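Local coordinates for CalG4 (Micromonospora echinospora, PDB 3IA7), which adopts the GT-B fold of two Rossmann-like domains, each built round a parallel beta-sheet flanked by helices, with calcium ions bound in the model, at residues S344-D349 / P353-E358; L234-G239 / E247-C252; A298-T303 / E358-L363; L320-H325 / P332-V337; M265-F270 / A274-L279. One frame throughout, in Å; residues are numbered along the deposited sequence.

In the fold
The five contacts show how one six-stranded parallel sheet acquires its helices and connecting loops. Contacts 1, 2, 3 and 5 lie on one face of the sheet, whereas contact 4 uses the other, through Leu322, whose neighbour Val321 points to the first face. Contacts 1 and 3 share helix 353-365, with centres about 10 Å apart, and contact 1 also borders contact 2, about 11 Å away between centres. Contacts 2 and 5 have centres about 9 Å apart and meet around helix 246-256. Contact 4 is about 23 Å from contact 5, centre to centre. A calcium ion is bound by Gln225 and His297, the latter immediately preceding segment 298-303 of contact 3.

Contact 1: residues S344-D349 / P353-E358; sequences SVLRPD and PASIRE
Leu346 and Ile356 are the backbone neighbours here, their CA atoms 8.0 Å apart, where the chain leaves strand 343-345 and, after a short loop, starts helix 353-365. The span between the backbones is filled by Leu346, whose side chain points at the helix. Its two methyls divide the work. CD2 of Leu346 comes 3.9 Å from OG of Ser355, while CD1 of Leu346 reaches the backbone of Ile356, 4.4 Å from CA of Ile356, and lies 4.5 Å from CG1 of the same residue. With chi1 at -72°, Leu346 has CG anti to its carbonyl carbon, and the fork of the side chain is carried across to the helix.

No hydrogen bond crosses the contact. The hydroxyl of Ser355 instead bonds to the carbonyl oxygen of Gln350, in the loop just before the helix, so Leu346 CD2 merely lies against an oxygen already hydrogen-bonded to Gln350 O. Further in, Leu346 touches Ala359 and Val321, and Ile356 lies against Ala251 and Phe256 of helix 246-256. Such a leucine just past the end of a strand, seated against the first turn of the following helix, belongs here to the edge of a Rossmann-like alpha/beta domain.

Contact 2: residues L234-G239 / E247-C252; sequences LLVSLG and EFFRAC
Val236 and Leu238 pack against Phe248, Phe249 and Cys252 within a beta-alpha-beta unit made of strand 233-237, helix 246-256 and strand 262-266. The helix runs back almost antiparallel to the strand, at 169°, with the two axes 10.4 Å apart at closest approach, as expected of the return leg in a Rossmann-like fold.

The dense part is the pair of phenylalanines. Consecutive on the helix, they reach the strand with different torsions: Phe248 has CG anti to its backbone N (chi1 175°), while Phe249 has CG anti to its carbonyl carbon (chi1 -67°). Leu238 sits against both. Its CD1 is 3.7 Å from CD2 of Phe248 and its CG is 3.8 Å from CZ of Phe249, the leucine and Phe249 side chains passing in opposite directions. CG1 of Val236 likewise serves two rings: it lies at the edge of Phe249, 4.0 Å from CE1, and 3.9 Å from CE2 of Phe248. Phe326 adds a further ring beside Phe248.

The looser side is the outer face of the helix, where Glu247 is exposed and Arg250 partly so, and neither touches the strand. No hydrogen bond joins the segments, and the grip is wholly apolar. At its inner end the sulfur of Cys252 stands 3.5 Å above one face of the Phe248 ring, offset toward the rim, and SG of Cys252 is also 4.1 Å from CG1 of Val236.

Contact 3: residues A298-T303 / E358-L363; sequences ARACLT and EAVERL
A central strand of the six-stranded parallel sheet meets a covering helix where Ala300 faces Val360 and Leu363. The CA atoms of Ala300 and Val360 are 7.1 Å apart, with the small alanine side chain between the backbones. CB of Ala300 is the meeting point: it lies 4.2 Å from CG1 of Val360 and equally 4.2 Å from CD2 of Leu363. Three residues apart, these two side chains lie on the same face of the helix, about one turn from each other, so the single methyl of Ala300 is touched from both. Val360 has CG1 anti to its backbone N (chi1 165°), which turns that methyl toward CB of Ala300.

In the Rossmann-like arrangement of this domain, helix 353-365 follows the outermost strand 343-345 yet reaches inward over its neighbours. Val321 of the intervening strand 320-322 therefore also lies beneath both Val360 and Leu363, and Leu234 of strand 233-237 touches Val360 from beyond. Leu302, further along the same strand as Ala300, is more distant, its CD2 4.8 Å from CG2 of Val360; it leans instead on Phe248 and Cys252 of helix 246-256. Polar atoms play no part between the segments. At the outer side of the helix Glu361 turns away from the strand, and its OE2 accepts a hydrogen bond from NE1 of Trp261, whose side chain also rests against Val360.

Contact 4: residues L320-H325 / P332-V337; sequences LVLVPH and PSAERV
Pro324 meets Ala334 through the CB-CG side of its pyrrolidine ring; no aromatic ring takes part in the contact, and the ring that does is this puckered one. CG of Pro324 lies 3.7 Å from CB of Ala334, and CB of Pro324 is 3.9 Å from that same methyl. Here the backbones come close, with the CA atoms of Pro324 and Ala334 6.5 Å apart.

Leu322 forms the second half of the contact. Its CD1 settles into the groove between Ala334 and Val337, residues three apart on one helical face: it is 3.5 Å from CA and 3.6 Å from CB of Ala334, and 4.0 Å from CB of Val337. The small side chain of Ala334 thus receives the proline ring and the leucine methyl together.

Away from this apolar seam, Arg336 projects from another side of the helix. Its NH1 makes a salt bridge with OE1 of Glu339, while NE bonds to the carbonyl oxygen of Phe197, in a loop between strands of the other, seven-stranded sheet. Leu322 is flanked in the sheet by Thr303 of strand 298-303; just past the strand's end, Pro324 touches Val345 of strand 343-345. Helix 331-339 links strand 320-322 to strand 343-345, and helix 307-315 covers Leu320 alongside.

Contact 5: residues M265-F270 / A274-L279; sequences MAIGGF and AVLGPL
Met265, modelled as selenomethionine, and Ile267 make apolar contacts with Leu276 and Leu279, and these account for everything that passes between the two segments. CE of Met265 lies 3.9 Å from CD1 of Leu276, the two side chains running alongside in opposite senses, and 4.2 Å from CD2 of Leu279. The bend at chi3 (-72°) turns that methyl toward both leucines. Ile267 approaches Leu276 tip to tip, its CG2 4.2 Å from the same CD1. One leucine methyl thus meets Met265 of the strand and Ile267 beyond it.

Hydrogen bonds act only within or beyond the segments. N of Gly277 bonds to O of Ala274 at 3.0 Å, closing a turn in which residues 274-276 are coiled like a helix but lack its bonds. N of Ala274 is held by OD1 of Asp272, and Met265 pairs by its backbone with Glu284 and His286.

Underneath, Phe249 of helix 246-256 touches Ile267 and Leu276, while Ala285 lies against Met265, Leu276 and Leu279. The arrangement belongs to a Rossmann-like parallel sheet, in which the irregular connection from strand 262-266 to its outer neighbour 283-286 folds back over the sheet and supplies Leu276 to its hydrophobic core, with Leu279 at the margin.

Contact 1: residues S344-D349 / P353-E358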
# COMPACT_ATOMS: atom_id res chain seq x y z
N SER A 344 -23.49 9.12 7.04
CA SER A 344 -24.15 10.17 7.77
C SER A 344 -23.10 11.16 8.34
O SER A 344 -21.88 10.95 8.22
CB SER A 344 -25.00 9.56 8.87
OG SER A 344 -24.17 8.90 9.81
N VAL A 345 -23.58 12.24 8.91
CA VAL A 345 -22.72 13.28 9.44
C VAL A 345 -23.15 13.63 10.86
O VAL A 345 -24.35 13.71 11.14
CB VAL A 345 -22.72 14.52 8.51
CG1 VAL A 345 -24.11 15.18 8.42
CG2 VAL A 345 -21.66 15.53 8.94
N LEU A 346 -22.18 13.81 11.76
CA LEU A 346 -22.47 14.37 13.08
C LEU A 346 -21.94 15.79 13.14
O LEU A 346 -20.84 16.06 12.65
CB LEU A 346 -21.80 13.55 14.19
CG LEU A 346 -22.37 12.16 14.52
CD1 LEU A 346 -21.40 11.40 15.37
CD2 LEU A 346 -23.68 12.32 15.25
N ARG A 347 -22.71 16.68 13.74
CA ARG A 347 -22.22 18.05 14.01
C ARG A 347 -21.51 18.17 15.35
O ARG A 347 -21.64 17.27 16.19
CB ARG A 347 -23.33 19.10 13.88
CG ARG A 347 -23.97 19.16 12.48
CD ARG A 347 -22.96 19.25 11.33
NE ARG A 347 -23.62 19.16 10.03
CZ ARG A 347 -23.03 19.35 8.84
NH1 ARG A 347 -21.74 19.69 8.77
NH2 ARG A 347 -23.75 19.22 7.73
N PRO A 348 -20.75 19.27 15.55
CA PRO A 348 -20.11 19.57 16.83
C PRO A 348 -21.04 19.42 18.04
O PRO A 348 -20.59 18.91 19.06
CB PRO A 348 -19.68 21.04 16.65
CG PRO A 348 -19.35 21.13 15.22
CD PRO A 348 -20.42 20.30 14.54
N ASP A 349 -22.30 19.85 17.94
CA ASP A 349 -23.20 19.67 19.09
C ASP A 349 -23.73 18.25 19.27
O ASP A 349 -24.44 17.96 20.23
CB ASP A 349 -24.33 20.72 19.20
CG ASP A 349 -24.90 21.19 17.85
OD1 ASP A 349 -24.64 20.63 16.76
OD2 ASP A 349 -25.65 22.19 17.90
N PRO A 353 -21.16 11.11 24.14
CA PRO A 353 -21.00 9.64 23.90
C PRO A 353 -22.26 8.89 23.41
O PRO A 353 -22.16 8.07 22.50
CB PRO A 353 -20.53 9.11 25.26
CG PRO A 353 -19.82 10.27 25.87
CD PRO A 353 -20.55 11.52 25.42
N ALA A 354 -23.43 9.17 23.98
CA ALA A 354 -24.66 8.49 23.55
C ALA A 354 -25.05 8.88 22.13
O ALA A 354 -25.55 8.06 21.34
CB ALA A 354 -25.80 8.79 24.50
N SER A 355 -24.83 10.14 21.79
CA SER A 355 -25.08 10.57 20.43
C SER A 355 -24.19 9.83 19.43
O SER A 355 -24.64 9.42 18.35
CB SER A 355 -24.89 12.09 20.32
OG SER A 355 -25.02 12.46 18.95
N ILE A 356 -22.92 9.65 19.79
CA ILE A 356 -21.97 8.94 18.92
C ILE A 356 -22.37 7.49 18.72
O ILE A 356 -22.45 6.99 17.59
CB ILE A 356 -20.54 9.00 19.49
CG1 ILE A 356 -20.00 10.43 19.49
CG2 ILE A 356 -19.54 8.14 18.69
CD1 ILE A 356 -18.77 10.60 20.40
N ARG A 357 -22.65 6.79 19.82
CA ARG A 357 -23.04 5.36 19.73
C ARG A 357 -24.31 5.17 18.89
O ARG A 357 -24.32 4.32 17.99
CB ARG A 357 -23.17 4.75 21.13
CG ARG A 357 -23.84 3.38 21.15
CD ARG A 357 -24.19 2.91 22.55
NE ARG A 357 -25.20 3.73 23.28
CZ ARG A 357 -24.92 4.58 24.26
NH1 ARG A 357 -23.64 4.75 24.65
NH2 ARG A 357 -25.91 5.27 24.87
N GLU A 358 -25.34 5.97 19.17
CA GLU A 358 -26.62 5.83 18.42
C GLU A 358 -26.46 6.14 16.93
O GLU A 358 -26.99 5.44 16.07
CB GLU A 358 -27.78 6.64 19.06
CG GLU A 358 -28.12 6.23 20.50
CD GLU A 358 -29.23 7.08 21.14
OE1 GLU A 358 -29.66 8.09 20.55
OE2 GLU A 358 -29.68 6.73 22.24

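Contact 2: residues L234-G239 / E247-C252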
# COMPACT_ATOMS: atom_id res chain seq x y z
N LEU A 234 -15.62 -1.00 14.97
CA LEU A 234 -15.61 0.37 14.53
C LEU A 234 -14.19 0.88 14.40
O LEU A 234 -13.38 0.73 15.34
CB LEU A 234 -16.39 1.25 15.52
CG LEU A 234 -16.38 2.78 15.27
CD1 LEU A 234 -17.11 3.21 13.96
CD2 LEU A 234 -16.94 3.52 16.46
N LEU A 235 -13.87 1.49 13.25
CA LEU A 235 -12.61 2.25 13.14
C LEU A 235 -12.91 3.73 13.32
O LEU A 235 -13.81 4.28 12.67
CB LEU A 235 -11.92 2.01 11.78
CG LEU A 235 -10.61 2.83 11.47
CD1 LEU A 235 -9.58 2.57 12.49
CD2 LEU A 235 -10.05 2.46 10.11
N VAL A 236 -12.16 4.36 14.18
CA VAL A 236 -12.25 5.78 14.41
C VAL A 236 -10.91 6.45 14.03
O VAL A 236 -9.84 6.06 14.53
CB VAL A 236 -12.52 6.13 15.90
CG1 VAL A 236 -12.61 7.68 16.04
CG2 VAL A 236 -13.80 5.45 16.38
N SER A 237 -10.97 7.44 13.16
CA SER A 237 -9.71 8.11 12.78
C SER A 237 -9.98 9.56 12.43
O SER A 237 -10.93 9.82 11.73
CB SER A 237 -9.12 7.40 11.56
OG SER A 237 -7.89 8.00 11.21
N LEU A 238 -9.12 10.49 12.85
CA LEU A 238 -9.28 11.89 12.44
C LEU A 238 -8.11 12.37 11.60
O LEU A 238 -7.93 13.57 11.40
CB LEU A 238 -9.39 12.81 13.67
CG LEU A 238 -10.60 12.63 14.62
CD1 LEU A 238 -10.57 13.77 15.69
CD2 LEU A 238 -11.91 12.65 13.84
N GLY A 239 -7.32 11.42 11.12
CA GLY A 239 -6.08 11.70 10.40
C GLY A 239 -4.91 12.01 11.34
O GLY A 239 -4.98 11.83 12.57
N GLU A 247 -10.40 14.75 23.86
CA GLU A 247 -11.79 14.72 24.35
C GLU A 247 -12.69 13.91 23.41
O GLU A 247 -13.50 13.10 23.87
CB GLU A 247 -12.32 16.16 24.48
CG GLU A 247 -12.23 17.00 23.17
CD GLU A 247 -10.84 17.65 22.91
OE1 GLU A 247 -10.00 17.75 23.85
OE2 GLU A 247 -10.59 18.07 21.75
N PHE A 248 -12.52 14.11 22.10
CA PHE A 248 -13.31 13.38 21.12
C PHE A 248 -13.04 11.87 21.26
O PHE A 248 -13.98 11.07 21.33
CB PHE A 248 -13.01 13.87 19.70
CG PHE A 248 -13.72 13.08 18.65
CD1 PHE A 248 -15.10 13.21 18.49
CD2 PHE A 248 -13.01 12.15 17.87
CE1 PHE A 248 -15.77 12.45 17.52
CE2 PHE A 248 -13.68 11.38 16.89
CZ PHE A 248 -15.08 11.54 16.73
N PHE A 249 -11.76 11.48 21.29
CA PHE A 249 -11.42 10.06 21.40
C PHE A 249 -11.95 9.46 22.73
O PHE A 249 -12.48 8.36 22.74
CB PHE A 249 -9.91 9.85 21.21
CG PHE A 249 -9.43 10.16 19.81
CD1 PHE A 249 -9.88 9.39 18.71
CD2 PHE A 249 -8.55 11.22 19.58
CE1 PHE A 249 -9.44 9.70 17.41
CE2 PHE A 249 -8.10 11.53 18.31
CZ PHE A 249 -8.55 10.77 17.23
N ARG A 250 -11.82 10.21 23.83
CA ARG A 250 -12.38 9.77 25.12
C ARG A 250 -13.90 9.58 25.04
O ARG A 250 -14.41 8.59 25.52
CB ARG A 250 -12.00 10.73 26.26
CG ARG A 250 -10.48 10.87 26.51
CD ARG A 250 -10.20 11.63 27.82
NE ARG A 250 -10.57 13.04 27.73
CZ ARG A 250 -9.69 14.05 27.70
NH1 ARG A 250 -8.38 13.82 27.77
NH2 ARG A 250 -10.14 15.30 27.62
N ALA A 251 -14.60 10.52 24.38
CA ALA A 251 -16.05 10.45 24.13
C ALA A 251 -16.42 9.23 23.32
O ALA A 251 -17.42 8.59 23.61
CB ALA A 251 -16.54 11.69 23.42
N CYS A 252 -15.61 8.91 22.30
CA CYS A 252 -15.80 7.70 21.46
C CYS A 252 -15.64 6.45 22.29
O CYS A 252 -16.45 5.53 22.18
CB CYS A 252 -14.81 7.68 20.26
SG CYS A 252 -15.25 8.84 18.97

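Contact 3: residues A298-T303 / E358-L363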
# COMPACT_ATOMS: atom_id res chain seq x y z
N ALA A 298 -14.43 -4.10 9.66
CA ALA A 298 -15.26 -3.04 10.25
C ALA A 298 -16.73 -3.04 9.75
O ALA A 298 -16.98 -3.30 8.58
CB ALA A 298 -14.62 -1.65 10.02
N ARG A 299 -17.64 -2.66 10.63
CA ARG A 299 -19.05 -2.46 10.25
C ARG A 299 -19.29 -1.01 9.89
O ARG A 299 -20.30 -0.67 9.27
CB ARG A 299 -20.00 -2.76 11.41
CG ARG A 299 -19.92 -4.10 12.04
CD ARG A 299 -20.79 -5.20 11.41
NE ARG A 299 -20.49 -6.48 12.04
CZ ARG A 299 -21.35 -7.23 12.73
NH1 ARG A 299 -22.62 -6.85 12.89
NH2 ARG A 299 -20.95 -8.38 13.27
N ALA A 300 -18.41 -0.13 10.37
CA ALA A 300 -18.51 1.28 10.13
C ALA A 300 -17.17 1.92 10.40
O ALA A 300 -16.32 1.35 11.12
CB ALA A 300 -19.58 1.96 11.08
N CYS A 301 -17.06 3.14 9.90
CA CYS A 301 -15.87 3.97 10.17
C CYS A 301 -16.32 5.36 10.56
O CYS A 301 -17.14 5.96 9.85
CB CYS A 301 -15.00 4.03 8.89
SG CYS A 301 -13.47 5.03 9.11
N LEU A 302 -15.77 5.91 11.65
CA LEU A 302 -16.08 7.23 12.06
C LEU A 302 -14.85 8.06 11.76
O LEU A 302 -13.77 7.82 12.33
CB LEU A 302 -16.36 7.25 13.59
CG LEU A 302 -16.56 8.59 14.31
CD1 LEU A 302 -17.73 9.42 13.81
CD2 LEU A 302 -16.73 8.29 15.80
N THR A 303 -15.00 9.05 10.88
CA THR A 303 -13.83 9.71 10.30
C THR A 303 -14.10 11.16 9.98
O THR A 303 -15.26 11.59 10.00
CB THR A 303 -13.29 8.97 9.02
OG1 THR A 303 -12.09 9.60 8.57
CG2 THR A 303 -14.29 9.03 7.88
N GLU A 358 -25.34 5.97 19.17
CA GLU A 358 -26.62 5.83 18.42
C GLU A 358 -26.46 6.14 16.93
O GLU A 358 -26.99 5.44 16.07
CB GLU A 358 -27.78 6.64 19.06
CG GLU A 358 -28.12 6.23 20.50
CD GLU A 358 -29.23 7.08 21.14
OE1 GLU A 358 -29.66 8.09 20.55
OE2 GLU A 358 -29.68 6.73 22.24
N ALA A 359 -25.69 7.18 16.62
CA ALA A 359 -25.42 7.52 15.22
C ALA A 359 -24.70 6.39 14.47
O ALA A 359 -25.04 6.06 13.31
CB ALA A 359 -24.57 8.83 15.17
N VAL A 360 -23.71 5.80 15.10
CA VAL A 360 -22.95 4.72 14.47
C VAL A 360 -23.86 3.49 14.34
O VAL A 360 -23.85 2.80 13.31
CB VAL A 360 -21.68 4.37 15.30
CG1 VAL A 360 -21.08 3.02 14.88
CG2 VAL A 360 -20.60 5.55 15.19
N GLU A 361 -24.67 3.21 15.37
CA GLU A 361 -25.48 2.01 15.30
C GLU A 361 -26.52 2.13 14.17
O GLU A 361 -26.74 1.18 13.41
CB GLU A 361 -26.09 1.68 16.65
CG GLU A 361 -25.02 0.95 17.50
CD GLU A 361 -25.43 0.63 18.92
OE1 GLU A 361 -26.54 1.01 19.40
OE2 GLU A 361 -24.61 -0.04 19.58
N ARG A 362 -27.13 3.30 14.07
CA ARG A 362 -28.15 3.56 13.07
C ARG A 362 -27.53 3.41 11.66
O ARG A 362 -28.10 2.76 10.79
CB ARG A 362 -28.68 4.96 13.26
CG ARG A 362 -29.46 5.48 12.10
CD ARG A 362 -30.02 6.84 12.42
NE ARG A 362 -30.77 6.81 13.68
CZ ARG A 362 -32.03 6.36 13.78
NH1 ARG A 362 -32.67 5.86 12.71
NH2 ARG A 362 -32.65 6.40 14.95
N LEU A 363 -26.37 4.01 11.47
CA LEU A 363 -25.68 3.99 10.16
C LEU A 363 -25.29 2.54 9.79
O LEU A 363 -25.55 2.06 8.67
CB LEU A 363 -24.42 4.87 10.18
CG LEU A 363 -23.77 4.53 8.81
CD1 LEU A 363 -24.24 5.51 7.75
CD2 LEU A 363 -22.29 4.30 8.88

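Contact 4: residues L320-H325 / P332-V337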
# COMPACT_ATOMS: atom_id res chain seq x y z
N LEU A 320 -19.77 5.15 6.35
CA LEU A 320 -19.06 6.17 7.18
C LEU A 320 -20.02 6.97 8.08
O LEU A 320 -21.15 7.30 7.68
CB LEU A 320 -18.31 7.15 6.28
CG LEU A 320 -17.06 6.65 5.54
CD1 LEU A 320 -17.30 5.29 5.00
CD2 LEU A 320 -16.78 7.59 4.40
N VAL A 321 -19.55 7.32 9.27
CA VAL A 321 -20.12 8.44 9.99
C VAL A 321 -19.03 9.52 9.97
O VAL A 321 -17.86 9.25 10.30
CB VAL A 321 -20.52 8.09 11.42
CG1 VAL A 321 -21.12 9.33 12.14
CG2 VAL A 321 -21.55 6.91 11.40
N LEU A 322 -19.40 10.70 9.50
CA LEU A 322 -18.47 11.80 9.25
C LEU A 322 -18.54 12.85 10.35
O LEU A 322 -19.62 13.20 10.83
CB LEU A 322 -18.75 12.42 7.88
CG LEU A 322 -18.36 11.50 6.70
CD1 LEU A 322 -18.22 12.29 5.44
CD2 LEU A 322 -17.06 10.71 6.86
N VAL A 323 -17.37 13.35 10.74
CA VAL A 323 -17.26 14.51 11.61
C VAL A 323 -16.33 15.54 10.90
O VAL A 323 -15.14 15.70 11.25
CB VAL A 323 -16.82 14.07 13.01
CG1 VAL A 323 -18.03 13.37 13.74
CG2 VAL A 323 -15.60 13.14 12.99
N PRO A 324 -16.87 16.20 9.85
CA PRO A 324 -16.08 17.06 8.96
C PRO A 324 -15.51 18.33 9.58
O PRO A 324 -14.58 18.91 9.00
CB PRO A 324 -17.07 17.49 7.88
CG PRO A 324 -18.27 16.67 8.04
CD PRO A 324 -18.28 16.13 9.44
N HIS A 325 -16.07 18.79 10.70
CA HIS A 325 -15.55 20.01 11.31
C HIS A 325 -14.09 19.86 11.80
O HIS A 325 -13.41 20.85 12.08
CB HIS A 325 -16.47 20.49 12.43
CG HIS A 325 -16.37 19.69 13.69
ND1 HIS A 325 -16.95 18.45 13.85
CD2 HIS A 325 -15.77 19.98 14.88
CE1 HIS A 325 -16.71 18.01 15.07
NE2 HIS A 325 -15.99 18.92 15.71
N PRO A 332 -15.94 19.35 0.92
CA PRO A 332 -16.38 18.84 -0.40
C PRO A 332 -16.62 17.32 -0.44
O PRO A 332 -17.68 16.87 -0.91
CB PRO A 332 -15.21 19.18 -1.31
CG PRO A 332 -14.52 20.32 -0.65
CD PRO A 332 -14.67 20.10 0.81
N SER A 333 -15.64 16.53 0.03
CA SER A 333 -15.81 15.05 0.08
C SER A 333 -16.92 14.66 1.01
O SER A 333 -17.75 13.87 0.65
CB SER A 333 -14.54 14.32 0.48
OG SER A 333 -13.78 15.14 1.36
N ALA A 334 -16.93 15.24 2.22
CA ALA A 334 -18.01 14.98 3.14
C ALA A 334 -19.39 15.28 2.53
O ALA A 334 -20.31 14.50 2.66
CB ALA A 334 -17.82 15.76 4.46
N GLU A 335 -19.54 16.43 1.89
CA GLU A 335 -20.85 16.75 1.33
C GLU A 335 -21.22 15.74 0.24
O GLU A 335 -22.36 15.32 0.13
CB GLU A 335 -20.91 18.19 0.79
CG GLU A 335 -20.84 19.28 1.88
CD GLU A 335 -22.00 19.29 2.90
OE1 GLU A 335 -23.12 18.80 2.58
OE2 GLU A 335 -21.78 19.81 4.04
N ARG A 336 -20.23 15.31 -0.56
CA ARG A 336 -20.48 14.29 -1.59
C ARG A 336 -20.95 12.95 -1.00
O ARG A 336 -21.91 12.36 -1.46
CB ARG A 336 -19.28 14.13 -2.52
CG ARG A 336 -19.55 13.25 -3.77
CD ARG A 336 -20.44 13.96 -4.86
NE ARG A 336 -20.49 13.13 -6.05
CZ ARG A 336 -21.54 12.96 -6.84
NH1 ARG A 336 -22.67 13.61 -6.58
NH2 ARG A 336 -21.45 12.13 -7.86
N VAL A 337 -20.30 12.50 0.07
CA VAL A 337 -20.72 11.29 0.77
C VAL A 337 -22.18 11.37 1.23
O VAL A 337 -22.94 10.43 1.03
CB VAL A 337 -19.77 10.97 1.94
CG1 VAL A 337 -20.31 9.91 2.85
CG2 VAL A 337 -18.36 10.56 1.37

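Contact 5: residues M265-F270 / A274-L279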
# COMPACT_ATOMS: atom_id res chain seq x y z
N MSE A 265 -9.07 3.02 17.60
CA MSE A 265 -8.92 4.46 17.39
C MSE A 265 -7.51 4.73 16.93
O MSE A 265 -6.54 4.38 17.62
CB MSE A 265 -9.29 5.27 18.65
CG MSE A 265 -10.56 4.73 19.36
SE MSE A 265 -11.33 6.05 20.51
CE MSE A 265 -9.88 5.94 21.90
N ALA A 266 -7.38 5.34 15.75
CA ALA A 266 -6.08 5.78 15.21
C ALA A 266 -5.97 7.27 15.48
O ALA A 266 -6.74 8.08 14.92
CB ALA A 266 -6.01 5.52 13.72
N ILE A 267 -5.02 7.64 16.34
CA ILE A 267 -4.97 9.00 16.86
C ILE A 267 -3.85 9.87 16.23
O ILE A 267 -3.73 11.04 16.53
CB ILE A 267 -4.93 9.03 18.42
CG1 ILE A 267 -3.53 8.61 18.96
CG2 ILE A 267 -6.07 8.22 19.03
CD1 ILE A 267 -3.41 8.67 20.49
N GLY A 268 -3.06 9.28 15.34
CA GLY A 268 -2.03 10.02 14.62
C GLY A 268 -0.74 10.24 15.41
O GLY A 268 -0.65 9.87 16.57
N GLY A 269 0.25 10.87 14.78
CA GLY A 269 1.59 10.85 15.30
C GLY A 269 1.89 11.99 16.21
O GLY A 269 3.04 12.15 16.65
N PHE A 270 0.88 12.81 16.49
CA PHE A 270 1.07 14.04 17.28
C PHE A 270 0.38 13.96 18.65
O PHE A 270 0.49 14.88 19.45
CB PHE A 270 0.56 15.25 16.50
CG PHE A 270 1.34 15.54 15.25
CD1 PHE A 270 2.70 15.87 15.32
CD2 PHE A 270 0.73 15.48 14.01
CE1 PHE A 270 3.43 16.13 14.16
CE2 PHE A 270 1.44 15.73 12.85
CZ PHE A 270 2.80 16.06 12.92
N ALA A 274 -1.33 7.90 25.94
CA ALA A 274 -1.43 7.97 27.40
C ALA A 274 -2.32 9.14 27.84
O ALA A 274 -2.95 9.08 28.90
CB ALA A 274 -0.05 8.10 28.05
N VAL A 275 -2.36 10.19 27.03
CA VAL A 275 -3.19 11.39 27.27
C VAL A 275 -4.68 11.05 27.45
O VAL A 275 -5.37 11.67 28.27
CB VAL A 275 -2.95 12.44 26.14
CG1 VAL A 275 -4.25 12.83 25.41
CG2 VAL A 275 -2.20 13.65 26.65
N LEU A 276 -5.15 10.06 26.68
CA LEU A 276 -6.53 9.60 26.71
C LEU A 276 -6.93 9.04 28.05
O LEU A 276 -8.11 9.03 28.39
CB LEU A 276 -6.76 8.52 25.62
CG LEU A 276 -6.40 8.97 24.21
CD1 LEU A 276 -6.69 7.86 23.15
CD2 LEU A 276 -7.17 10.23 23.86
N GLY A 277 -5.94 8.59 28.83
CA GLY A 277 -6.23 7.93 30.11
C GLY A 277 -6.69 6.49 29.92
O GLY A 277 -6.66 5.97 28.77
N PRO A 278 -7.14 5.84 31.01
CA PRO A 278 -7.61 4.44 31.02
C PRO A 278 -8.74 4.26 30.00
O PRO A 278 -9.67 5.05 29.99
CB PRO A 278 -8.12 4.24 32.46
CG PRO A 278 -7.42 5.27 33.26
CD PRO A 278 -7.25 6.45 32.35
N LEU A 279 -8.61 3.26 29.11
CA LEU A 279 -9.63 2.95 28.11
C LEU A 279 -10.44 1.70 28.52
O LEU A 279 -9.92 0.85 29.22
CB LEU A 279 -8.97 2.74 26.75
CG LEU A 279 -8.29 3.98 26.17
CD1 LEU A 279 -7.63 3.66 24.81
CD2 LEU A 279 -9.31 5.11 26.01